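Local atomic coordinates of putative exported protein (Bordetella pertussis, PDB entry 2DVZ), a protein that binds glutamate and probably serves as a periplasmic solute receptor for carboxylate uptake. Residues 147-152 with 176-181. Residues are numbered along the deposited sequence; the frame is centred on the assembly and turned at random.
Sequences GSSGTC and KGSGPA. With GLU (glutamic acid), chain G.
S149 and S178 meet beside the bound glutamic acid and hold different ends of it, S149 by its hydroxyl, S178 by its backbone N. Followed outward, S149 CB lies 3.6 Å from S178 OG and also packs against the ligand, 3.5 Å from GLU CG. With chi1 at 64° the hydroxyl points at the ligand amino group, and S149 OG receives a hydrogen bond of 2.6 Å from GLU N. At the other end the backbone N of S178 donates to the side-chain carboxylate oxygen GLU OE2 at 2.9 Å, with an N-H...O angle of 150°. This amide belongs to the first turn of helix 178-187, and the positive end of the helix dipole would probably favour the negative charge. G177, the N-cap residue, brings its CA to 3.4 Å from GLU OE2 and to 3.6 Å from S149 O. No hydrogen bond joins the two segments directly; away from the ligand, the methyl A181 CB packs on S148 O. S148 OG accepts from G150 N, forming an ST turn, and is also hydrogen-bonded to H172, S178 OG to D195. T33 and S85 add hydrogen bonds to the ligand. The binding-protein pocket is thus built here from the loop that follows strand 145-148, which runs parallel to strands 171-174 and 192-196, and the N-terminal end of helix 178-187 with its cap G177, with L155 of helix 154-166 touching S149 and S178.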
ATOM      1  N   GLY A 147      14.352  -1.780   3.674  1.00 11.82           N
ATOM      2  CA  GLY A 147      13.670  -0.538   3.483  1.00 10.52           C
ATOM      3  C   GLY A 147      12.175  -0.728   3.574  1.00 11.07           C
ATOM      4  O   GLY A 147      11.641  -1.809   3.286  1.00  9.89           O
ATOM      5  N   SER A 148      11.521   0.346   4.028  1.00 11.45           N
ATOM      6  CA  SER A 148      10.083   0.473   4.086  1.00 11.78           C
ATOM      7  C   SER A 148       9.653   1.847   3.516  1.00 12.22           C
ATOM      8  O   SER A 148      10.481   2.706   3.136  1.00 11.27           O
ATOM      9  CB  SER A 148       9.612   0.318   5.532  1.00 11.87           C
ATOM     10  OG  SER A 148       9.830   1.521   6.274  1.00 13.18           O
ATOM     11  N   SER A 149       8.339   2.040   3.462  1.00 13.06           N
ATOM     12  CA  SER A 149       7.735   3.297   3.003  1.00 13.15           C
ATOM     13  C   SER A 149       7.480   4.265   4.152  1.00 13.19           C
ATOM     14  O   SER A 149       6.866   5.289   3.930  1.00 13.59           O
ATOM     15  CB  SER A 149       6.391   3.006   2.335  1.00 13.27           C
ATOM     16  OG  SER A 149       5.481   2.448   3.299  1.00 13.38           O
ATOM     17  N   GLY A 150       7.877   3.909   5.377  1.00 13.74           N
ATOM     18  CA  GLY A 150       7.776   4.800   6.529  1.00 13.72           C
ATOM     19  C   GLY A 150       7.566   4.109   7.860  1.00 14.99           C
ATOM     20  O   GLY A 150       6.964   3.018   7.940  1.00 14.66           O
ATOM     21  N   THR A 151       8.010   4.783   8.925  1.00 15.67           N
ATOM     22  CA  THR A 151       7.998   4.218  10.267  1.00 16.31           C
ATOM     23  C   THR A 151       6.654   3.720  10.790  1.00 17.34           C
ATOM     24  O   THR A 151       6.618   2.730  11.554  1.00 19.38           O
ATOM     25  CB  THR A 151       8.614   5.188  11.289  1.00 15.76           C
ATOM     26  OG1 THR A 151       9.994   5.371  10.941  1.00 17.83           O
ATOM     27  CG2 THR A 151       8.488   4.637  12.737  1.00 12.78           C
ATOM     28  N   CYS A 152       5.566   4.384  10.433  1.00 17.12           N
ATOM     29  CA  CYS A 152       4.271   3.974  10.961  1.00 17.60           C
ATOM     30  C   CYS A 152       3.380   3.350   9.878  1.00 17.05           C
ATOM     31  O   CYS A 152       2.151   3.251  10.030  1.00 17.48           O
ATOM     32  CB  CYS A 152       3.593   5.164  11.672  1.00 17.81           C
ATOM     33  SG  CYS A 152       4.377   5.543  13.294  1.00 18.85           S
ATOM     34  N   LYS A 176      10.627   7.894   2.600  1.00 17.98           N
ATOM     35  CA  LYS A 176       9.415   8.732   2.387  1.00 19.50           C
ATOM     36  C   LYS A 176       8.251   8.074   1.551  1.00 19.49           C
ATOM     37  O   LYS A 176       7.082   8.626   1.391  1.00 21.06           O
ATOM     38  CB  LYS A 176       9.847  10.100   1.837  1.00 20.20           C
ATOM     39  CG  LYS A 176       8.914  11.237   2.182  1.00 20.71           C
ATOM     40  CD  LYS A 176       9.538  12.564   1.781  1.00 21.61           C
ATOM     41  CE  LYS A 176       8.565  13.674   2.045  1.00 23.54           C
ATOM     42  NZ  LYS A 176       9.242  14.909   2.529  1.00 25.79           N
ATOM     43  N   GLY A 177       8.554   6.868   1.101  1.00 17.66           N
ATOM     44  CA  GLY A 177       7.626   5.970   0.461  1.00 15.67           C
ATOM     45  C   GLY A 177       8.503   4.913  -0.202  1.00 14.45           C
ATOM     46  O   GLY A 177       9.709   5.020  -0.160  1.00 12.05           O
ATOM     47  N   SER A 178       7.880   3.902  -0.817  1.00 14.31           N
ATOM     48  CA  SER A 178       8.588   2.828  -1.500  1.00 13.51           C
ATOM     49  C   SER A 178       9.367   3.293  -2.741  1.00 14.03           C
ATOM     50  O   SER A 178      10.372   2.659  -3.112  1.00 15.18           O
ATOM     51  CB  SER A 178       7.614   1.735  -1.859  1.00 13.54           C
ATOM     52  OG  SER A 178       7.088   1.181  -0.664  1.00 14.14           O
ATOM     53  N   GLY A 179       8.927   4.380  -3.381  1.00 13.41           N
ATOM     54  CA  GLY A 179       9.696   5.006  -4.469  1.00 13.02           C
ATOM     55  C   GLY A 179      11.194   5.056  -4.162  1.00 12.76           C
ATOM     56  O   GLY A 179      11.997   4.382  -4.838  1.00 13.25           O
ATOM     57  N   PRO A 180      11.600   5.898  -3.196  1.00 12.36           N
ATOM     58  CA  PRO A 180      13.018   5.919  -2.857  1.00 12.58           C
ATOM     59  C   PRO A 180      13.574   4.607  -2.295  1.00 13.15           C
ATOM     60  O   PRO A 180      14.786   4.361  -2.435  1.00 13.11           O
ATOM     61  CB  PRO A 180      13.129   7.073  -1.841  1.00 12.25           C
ATOM     62  CG  PRO A 180      11.921   7.949  -2.165  1.00 11.95           C
ATOM     63  CD  PRO A 180      10.855   6.956  -2.484  1.00 12.21           C
ATOM     64  N   ALA A 181      12.721   3.788  -1.663  1.00 12.96           N
ATOM     65  CA  ALA A 181      13.182   2.517  -1.138  1.00 13.36           C
ATOM     66  C   ALA A 181      13.565   1.562  -2.272  1.00 13.72           C
ATOM     67  O   ALA A 181      14.606   0.920  -2.221  1.00 13.76           O
ATOM     68  CB  ALA A 181      12.136   1.894  -0.192  1.00 12.91           C
TER
HETATM   69  N   GLU G1055       3.205   1.603   2.250  1.00 11.71           N
HETATM   70  CA  GLU G1055       2.074   2.224   1.536  1.00 11.29           C
HETATM   71  C   GLU G1055       0.792   1.422   1.689  1.00 12.00           C
HETATM   72  O   GLU G1055       0.195   0.880   0.753  1.00 12.47           O
HETATM   73  CB  GLU G1055       2.442   2.513   0.083  1.00 11.17           C
HETATM   74  CG  GLU G1055       3.843   3.138  -0.047  1.00  8.76           C
HETATM   75  CD  GLU G1055       3.998   4.055  -1.225  1.00  9.91           C
HETATM   76  OE1 GLU G1055       2.990   4.230  -1.941  1.00 10.90           O
HETATM   77  OE2 GLU G1055       5.124   4.635  -1.429  1.00 10.40           O
HETATM   78  OXT GLU G1055       0.280   1.352   2.818  1.00 12.13           O